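PDB 4K82: Lv-ranaspumin (Lv-RSN-1) from Leptodactylus vastus, which serves as a surfactant protein of the frog's foam nest and probably helps to form and stabilise the foam at the air-water interface. Local coordinates for residues C18-K21 with A22-S26; E59-L62 with E63-G66; Y97-L100 with K101-K104; D133-K136 with F137-L141. All coordinates share one frame; numbering follows the deposited sequence.

Contact 1. Residues C18-K21 with A22-S26; sequences CLTK and ALKDS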
# COMPACT_ATOMS: atom_id res chain seq x y z
N CYS A 18 -13.73 16.00 -8.67
CA CYS A 18 -13.92 15.41 -7.36
C CYS A 18 -12.61 14.81 -6.85
O CYS A 18 -12.25 14.96 -5.68
CB CYS A 18 -15.01 14.33 -7.43
SG CYS A 18 -15.31 13.44 -5.88
N LEU A 19 -11.91 14.13 -7.75
CA LEU A 19 -10.63 13.51 -7.42
C LEU A 19 -9.62 14.57 -7.01
O LEU A 19 -8.91 14.42 -6.02
CB LEU A 19 -10.10 12.72 -8.62
CG LEU A 19 -8.74 12.08 -8.41
CD1 LEU A 19 -8.80 11.09 -7.24
CD2 LEU A 19 -8.29 11.39 -9.69
N THR A 20 -9.55 15.64 -7.80
CA THR A 20 -8.65 16.77 -7.53
C THR A 20 -8.81 17.32 -6.11
O THR A 20 -7.83 17.50 -5.39
CB THR A 20 -8.89 17.91 -8.55
OG1 THR A 20 -8.64 17.44 -9.88
CG2 THR A 20 -8.00 19.09 -8.25
N LYS A 21 -10.05 17.58 -5.72
CA LYS A 21 -10.31 18.10 -4.39
C LYS A 21 -10.00 17.05 -3.33
O LYS A 21 -9.42 17.35 -2.28
CB LYS A 21 -11.76 18.57 -4.27
CG LYS A 21 -12.01 19.44 -3.05
CD LYS A 21 -13.50 19.64 -2.79
CE LYS A 21 -14.19 18.31 -2.51
NZ LYS A 21 -13.42 17.42 -1.59
N ALA A 22 -10.38 15.81 -3.61
CA ALA A 22 -10.20 14.71 -2.67
C ALA A 22 -8.73 14.51 -2.29
O ALA A 22 -8.42 14.16 -1.16
CB ALA A 22 -10.79 13.43 -3.23
N LEU A 23 -7.83 14.74 -3.25
CA LEU A 23 -6.40 14.60 -2.99
C LEU A 23 -5.85 15.70 -2.08
O LEU A 23 -4.81 15.54 -1.45
CB LEU A 23 -5.63 14.56 -4.31
CG LEU A 23 -5.83 13.30 -5.15
CD1 LEU A 23 -5.32 13.51 -6.57
CD2 LEU A 23 -5.11 12.12 -4.50
N LYS A 24 -6.56 16.83 -2.02
CA LYS A 24 -6.14 17.94 -1.17
C LYS A 24 -6.72 17.82 0.24
O LYS A 24 -6.28 18.51 1.15
CB LYS A 24 -6.54 19.28 -1.80
CG LYS A 24 -5.83 19.57 -3.12
CD LYS A 24 -6.36 20.83 -3.80
CE LYS A 24 -5.68 21.05 -5.15
NZ LYS A 24 -6.34 22.10 -5.97
N ASP A 25 -7.70 16.93 0.41
CA ASP A 25 -8.30 16.70 1.73
C ASP A 25 -7.38 15.87 2.62
O ASP A 25 -6.50 15.16 2.13
CB ASP A 25 -9.66 16.00 1.60
CG ASP A 25 -10.68 16.84 0.87
OD1 ASP A 25 -10.59 18.09 0.94
OD2 ASP A 25 -11.59 16.26 0.23
N SER A 26 -7.59 15.96 3.93
CA SER A 26 -6.86 15.13 4.88
C SER A 26 -7.35 13.70 4.79
O SER A 26 -8.50 13.39 5.15
CB SER A 26 -7.04 15.65 6.32
OG SER A 26 -6.38 16.89 6.51
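Lys21 and Asp25, one turn apart at the C-terminal end of helix 14-24, form the ionic part of this contact: NZ of Lys21 lies 2.8 Å from OD2 of Asp25. CG of Lys21 stands anti to the backbone N (chi1 -166°), and bends at chi3 and chi4 carry the ammonium forward along the helix, toward the carboxylate. Ala22 N to Cys18 O (2.9 Å) and Leu23 N to Leu19 O (3.0 Å) are regular helical i to i+4 links. The next turn tightens: Lys24 N bonds to Lys21 O at 2.9 Å from well above the carbonyl plane, and Asp25 N makes only a weak bond to the same oxygen. Apolar contact runs along the other flank, where CD1 of Leu23 comes 4.1 Å from CG of Leu19 as the two side chains cross; both also touch Leu29 of helix 29-42. Lys24 runs alongside Thr20, its NZ 4.1 Å from CG2 of Thr20, while OG1 of Thr20 bonds back to Thr16 O. The chemistry is that of an amphipathic last turn: leucines face the protein, a salt bridge spans the outer side, and the Cys18-Cys67 disulfide ties the helix to the chain beyond helix 48-64.

Contact 2. Residues E59-L62 with E63-G66; sequences ERTL and ERAG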
# COMPACT_ATOMS: atom_id res chain seq x y z
N GLU A 59 -12.90 1.11 -6.66
CA GLU A 59 -14.24 1.67 -6.53
C GLU A 59 -14.52 2.07 -5.09
O GLU A 59 -14.96 3.19 -4.83
CB GLU A 59 -15.28 0.67 -7.05
CG GLU A 59 -15.22 0.49 -8.56
CD GLU A 59 -16.17 -0.57 -9.09
OE1 GLU A 59 -16.47 -1.53 -8.36
OE2 GLU A 59 -16.62 -0.42 -10.25
N ARG A 60 -14.22 1.17 -4.16
CA ARG A 60 -14.48 1.44 -2.75
C ARG A 60 -13.64 2.59 -2.23
O ARG A 60 -14.11 3.44 -1.49
CB ARG A 60 -14.23 0.19 -1.89
CG ARG A 60 -15.25 -0.92 -2.08
CD ARG A 60 -15.03 -2.03 -1.07
NE ARG A 60 -13.75 -2.69 -1.27
CZ ARG A 60 -13.61 -3.87 -1.87
NH1 ARG A 60 -12.40 -4.39 -2.02
NH2 ARG A 60 -14.67 -4.53 -2.31
N THR A 61 -12.36 2.58 -2.60
CA THR A 61 -11.45 3.63 -2.16
C THR A 61 -11.92 5.00 -2.63
O THR A 61 -11.91 5.96 -1.86
CB THR A 61 -10.04 3.35 -2.71
OG1 THR A 61 -9.56 2.13 -2.14
CG2 THR A 61 -9.09 4.47 -2.36
N LEU A 62 -12.37 5.10 -3.88
CA LEU A 62 -12.87 6.38 -4.39
C LEU A 62 -14.17 6.80 -3.70
O LEU A 62 -14.36 7.98 -3.39
CB LEU A 62 -13.03 6.33 -5.90
CG LEU A 62 -11.66 6.30 -6.57
CD1 LEU A 62 -11.83 5.86 -8.00
CD2 LEU A 62 -11.00 7.67 -6.49
N GLU A 63 -15.04 5.84 -3.46
CA GLU A 63 -16.30 6.14 -2.77
C GLU A 63 -16.05 6.72 -1.38
O GLU A 63 -16.71 7.68 -0.97
CB GLU A 63 -17.17 4.89 -2.68
CG GLU A 63 -17.72 4.45 -4.02
CD GLU A 63 -18.98 3.61 -3.89
OE1 GLU A 63 -19.63 3.68 -2.82
OE2 GLU A 63 -19.32 2.89 -4.85
N ARG A 64 -15.10 6.13 -0.66
CA ARG A 64 -14.76 6.59 0.68
C ARG A 64 -14.26 8.03 0.68
O ARG A 64 -14.33 8.73 1.69
CB ARG A 64 -13.71 5.67 1.31
CG ARG A 64 -14.24 4.28 1.64
CD ARG A 64 -13.12 3.33 2.01
NE ARG A 64 -12.26 3.89 3.05
CZ ARG A 64 -10.94 4.05 2.92
NH1 ARG A 64 -10.24 4.58 3.92
NH2 ARG A 64 -10.33 3.68 1.80
N ALA A 65 -13.75 8.47 -0.47
CA ALA A 65 -13.26 9.83 -0.62
C ALA A 65 -14.33 10.77 -1.17
O ALA A 65 -14.10 11.97 -1.32
CB ALA A 65 -12.02 9.86 -1.51
N GLY A 66 -15.50 10.20 -1.47
CA GLY A 66 -16.63 10.97 -1.96
C GLY A 66 -16.70 11.05 -3.47
O GLY A 66 -17.47 11.84 -4.02
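The flat guanidinium of Arg64 comes up beside Thr61, with NH2 4.1 Å from CA of Thr61. The bend at chi3 (52°) turns this group back along the helix, and in this conformer, one of two, NH2 finds its charged partner in Glu32 of helix 29-42, so the pairing is less certain. Closer to the backbone, CG of Arg64 rests 3.2 Å from Arg60 O, and CG of Glu63 sits 3.1 Å from Glu59 O, each methylene lying against the carbonyl one turn earlier. Those oxygens also accept the last two regular helical bonds, Glu63 N to Glu59 O and Arg64 N to Arg60 O, both 3.0 Å long. Beyond them the helix ends in a Schellman motif. Ala65 N is shared weakly between Thr61 O and Leu62 O, Gly66 N bonds to Glu63 O at 2.8 Å, and Gly66 takes a positive phi (92°) at which a CB would jam against the preceding carbonyl oxygen. OG1 of Thr61 is bound within the helix, to Leu57 O. Helix 48-64 thus ends between two neighbours: Thr61 and Ala65 rest on Leu29 of helix 29-42, while Leu62 packs on Leu69 and Ile72 of helix 69-76.

Contact 3. Residues Y97-L100 with K101-K104; sequences YKLL and KELK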
# COMPACT_ATOMS: atom_id res chain seq x y z
N TYR A 97 -3.30 6.74 -13.54
CA TYR A 97 -1.92 7.07 -13.25
C TYR A 97 -1.51 8.36 -13.97
O TYR A 97 -0.97 9.28 -13.36
CB TYR A 97 -1.01 5.89 -13.63
CG TYR A 97 0.45 6.11 -13.34
CD1 TYR A 97 0.87 6.60 -12.11
CD2 TYR A 97 1.41 5.83 -14.30
CE1 TYR A 97 2.22 6.80 -11.85
CE2 TYR A 97 2.75 6.02 -14.05
CZ TYR A 97 3.15 6.50 -12.82
OH TYR A 97 4.49 6.69 -12.58
N LYS A 98 -1.77 8.43 -15.28
CA LYS A 98 -1.49 9.64 -16.06
C LYS A 98 -2.22 10.86 -15.49
O LYS A 98 -1.63 11.94 -15.36
CB LYS A 98 -1.87 9.44 -17.53
CG LYS A 98 -1.11 8.33 -18.24
CD LYS A 98 -1.51 8.23 -19.71
CE LYS A 98 -1.39 6.80 -20.25
NZ LYS A 98 0.01 6.37 -20.55
N LEU A 99 -3.48 10.67 -15.13
CA LEU A 99 -4.27 11.75 -14.54
C LEU A 99 -3.62 12.27 -13.25
O LEU A 99 -3.55 13.48 -13.03
CB LEU A 99 -5.71 11.29 -14.27
CG LEU A 99 -6.66 12.34 -13.71
CD1 LEU A 99 -6.75 13.54 -14.64
CD2 LEU A 99 -8.04 11.74 -13.46
N LEU A 100 -3.18 11.35 -12.39
CA LEU A 100 -2.58 11.74 -11.12
C LEU A 100 -1.35 12.62 -11.36
O LEU A 100 -1.16 13.62 -10.68
CB LEU A 100 -2.21 10.52 -10.27
CG LEU A 100 -3.40 9.77 -9.66
CD1 LEU A 100 -2.92 8.57 -8.85
CD2 LEU A 100 -4.23 10.70 -8.76
N LYS A 101 -0.56 12.26 -12.36
CA LYS A 101 0.62 13.06 -12.71
C LYS A 101 0.22 14.43 -13.25
O LYS A 101 0.87 15.43 -12.94
CB LYS A 101 1.50 12.29 -13.69
CG LYS A 101 2.06 11.00 -13.11
CD LYS A 101 2.51 10.05 -14.21
CE LYS A 101 3.77 10.53 -14.91
NZ LYS A 101 5.02 10.04 -14.25
N GLU A 102 -0.86 14.48 -14.03
CA GLU A 102 -1.39 15.75 -14.52
C GLU A 102 -1.87 16.64 -13.38
O GLU A 102 -1.82 17.87 -13.47
CB GLU A 102 -2.53 15.52 -15.52
CG GLU A 102 -2.08 15.02 -16.89
CD GLU A 102 -3.23 14.86 -17.87
OE1 GLU A 102 -4.40 14.98 -17.44
OE2 GLU A 102 -2.97 14.62 -19.07
N LEU A 103 -2.33 16.02 -12.29
CA LEU A 103 -2.79 16.77 -11.12
C LEU A 103 -1.65 17.15 -10.19
O LEU A 103 -1.89 17.71 -9.11
CB LEU A 103 -3.84 15.96 -10.35
CG LEU A 103 -5.10 15.61 -11.12
CD1 LEU A 103 -6.08 14.91 -10.18
CD2 LEU A 103 -5.73 16.85 -11.73
N LYS A 104 -0.43 16.82 -10.59
CA LYS A 104 0.79 17.22 -9.88
C LYS A 104 0.93 16.63 -8.47
O LYS A 104 1.41 17.30 -7.56
CB LYS A 104 0.89 18.75 -9.82
CG LYS A 104 0.84 19.43 -11.18
CD LYS A 104 0.53 20.92 -11.05
CE LYS A 104 0.33 21.57 -12.41
NZ LYS A 104 -0.09 23.00 -12.27
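Lys101 lies against the ring of Tyr97, one turn earlier in helix 89-102, and nearly every step of its chain meets something. CB sits 3.6 Å from Lys98 O. CG, placed anti to the carbonyl carbon (chi1 -63°), comes 3.5 Å from Tyr97 O, the oxygen that also receives the backbone bond from Lys101 N. CD then passes over one face of the phenol ring, 4.0 Å from its centroid and 14° off the normal, a CH-pi contact displaced toward the CZ end. Bends at chi3 and chi4 carry the end of the chain round so that NZ lies 3.8 Å from OH of Tyr97; its charge has a long, weak partner in Glu107. Were the ring at Tyr97 cut back to an alanine, the aliphatic part of Lys101 would probably lose the surface it lies on and its end be freer to swing, and Phe110 would lose the ring it meets.

This i to i+4 pairing precedes a helix end of the Schellman type: Leu103 N bonds to Leu99 O at 2.9 Å and weakly to Leu100 O, Lys104 N turns back to Lys101 O, and Lys104 leaves the helix with a positive phi (64°). On a different flank, CD1 of Leu99 approaches OE1 of Glu102 to 3.9 Å, the two side chains nearly perpendicular, and CG of Leu99 lies 4.4 Å from CD1 of Leu103. Leu99, Leu100 and Leu103 touch helix 14-24 through Leu19, Leu23 and Thr20 in turn, and Leu100 also reaches Ile37 of helix 29-42.

Contact 4. Residues D133-K136 with F137-L141; sequences DLVK and FLKDL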
# COMPACT_ATOMS: atom_id res chain seq x y z
N ASP A 133 -5.52 -4.01 3.50
CA ASP A 133 -4.76 -4.11 4.76
C ASP A 133 -3.39 -3.41 4.76
O ASP A 133 -2.80 -3.22 5.82
CB ASP A 133 -4.59 -5.57 5.17
CG ASP A 133 -5.85 -6.17 5.77
OD1 ASP A 133 -6.90 -5.49 5.74
OD2 ASP A 133 -5.79 -7.32 6.26
N LEU A 134 -2.88 -3.04 3.59
CA LEU A 134 -1.52 -2.50 3.53
C LEU A 134 -1.39 -1.14 4.24
O LEU A 134 -0.46 -0.93 5.03
CB LEU A 134 -0.99 -2.42 2.09
CG LEU A 134 0.49 -2.01 1.96
CD1 LEU A 134 1.37 -2.82 2.89
CD2 LEU A 134 0.97 -2.16 0.52
N VAL A 135 -2.32 -0.23 3.96
CA VAL A 135 -2.30 1.08 4.60
C VAL A 135 -2.42 0.93 6.13
O VAL A 135 -1.76 1.66 6.87
CB VAL A 135 -3.39 2.01 4.04
CG1 VAL A 135 -3.35 3.36 4.74
CG2 VAL A 135 -3.20 2.19 2.54
N LYS A 136 -3.24 -0.02 6.57
CA LYS A 136 -3.40 -0.35 7.99
C LYS A 136 -2.06 -0.76 8.63
O LYS A 136 -1.75 -0.40 9.77
CB LYS A 136 -4.35 -1.53 8.15
CG LYS A 136 -5.80 -1.19 8.44
CD LYS A 136 -6.58 -2.43 8.88
CE LYS A 136 -6.05 -3.02 10.20
NZ LYS A 136 -4.97 -4.03 10.02
N PHE A 137 -1.30 -1.54 7.87
CA PHE A 137 0.01 -2.01 8.30
C PHE A 137 0.97 -0.83 8.47
O PHE A 137 1.72 -0.75 9.46
CB PHE A 137 0.51 -3.01 7.26
CG PHE A 137 1.90 -3.54 7.50
CD1 PHE A 137 2.24 -4.20 8.66
CD2 PHE A 137 2.87 -3.41 6.51
CE1 PHE A 137 3.52 -4.70 8.86
CE2 PHE A 137 4.14 -3.92 6.69
CZ PHE A 137 4.47 -4.56 7.87
N LEU A 138 0.94 0.09 7.52
CA LEU A 138 1.81 1.25 7.58
C LEU A 138 1.44 2.13 8.77
O LEU A 138 2.32 2.65 9.46
CB LEU A 138 1.77 2.05 6.28
CG LEU A 138 2.16 1.29 5.02
CD1 LEU A 138 1.97 2.20 3.82
CD2 LEU A 138 3.61 0.82 5.12
N LYS A 139 0.14 2.29 9.02
CA LYS A 139 -0.34 3.04 10.17
C LYS A 139 0.19 2.45 11.49
O LYS A 139 0.68 3.18 12.35
CB LYS A 139 -1.87 3.08 10.20
CG LYS A 139 -2.53 3.88 9.11
CD LYS A 139 -4.04 3.67 9.16
CE LYS A 139 -4.77 4.44 8.07
NZ LYS A 139 -4.93 5.87 8.42
N ASP A 140 0.08 1.14 11.64
CA ASP A 140 0.57 0.48 12.85
C ASP A 140 2.08 0.65 13.02
O ASP A 140 2.57 0.90 14.12
CB ASP A 140 0.25 -1.01 12.81
CG ASP A 140 -1.21 -1.30 13.08
OD1 ASP A 140 -1.79 -0.59 13.92
OD2 ASP A 140 -1.77 -2.22 12.44
N LEU A 141 2.82 0.54 11.93
CA LEU A 141 4.27 0.75 12.00
C LEU A 141 4.60 2.18 12.38
O LEU A 141 5.48 2.42 13.20
CB LEU A 141 4.94 0.41 10.66
CG LEU A 141 4.95 -1.06 10.25
CD1 LEU A 141 5.63 -1.21 8.89
CD2 LEU A 141 5.62 -1.94 11.30
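Lys139 and Val135 are joined by a nearly straight helical bond from Lys139 N to Val135 O, 2.9 Å long with an N-H...O angle of 161°. Asp140 N to Lys136 O (3.0 Å) is just as straight, and Leu138 N also bonds to Leu134 O. The charged ends look outside the segment: NZ of Lys139 pairs with Asp28 and bonds to Ser216 O, while Asp140 appears to pair with Arg165, though the place of its OD2 is less sure. On its way, Lys139 lays CG 3.2 Å from Val135 O and runs extended to CE, which lies 3.8 Å from CG1 of Val135; the bend at chi4 (-80°) then turns NZ aside, to Asp28. A methionine here would probably leave Asp28 without its cationic mate and Ser216 O without its donor. Further round the helix, CD1 of Leu134 meets the edge of the Phe137 ring near its plane, 4.0 Å from CD2, and CD1 of Leu141 lies over one face, 3.7 Å above it. Leu206, Ile162 and Leu163, from helices 196-212 and 152-165, also touch this ring. The chemistry implies a helix engaged on several sides, with hydrocarbon filling its buried faces and ion pairs fastening its polar ones to Asp28 and, less surely, to Arg165.

In the fold
Following the chain from the N terminus, contact 1 ends helix 14-24, contact 2 ends helix 48-64, contact 3 ends helix 89-102, and contact 4 lies within helix 133-144. Each joins neighbouring turns of one helix and closes no long loop, so they run in series, none nesting or crossing. In space the first three gather on one side of the molecule. Contact 1 touches both others: Leu19 CD1 is 4.1 Å from Leu62 CD2, and Leu23 CD1 is 3.7 Å from Leu100 CD2. Contacts 2 and 3 do not touch, their nearest atoms being about 8 Å apart. Contact 4 stands apart, yet helix 29-42 packs against all four.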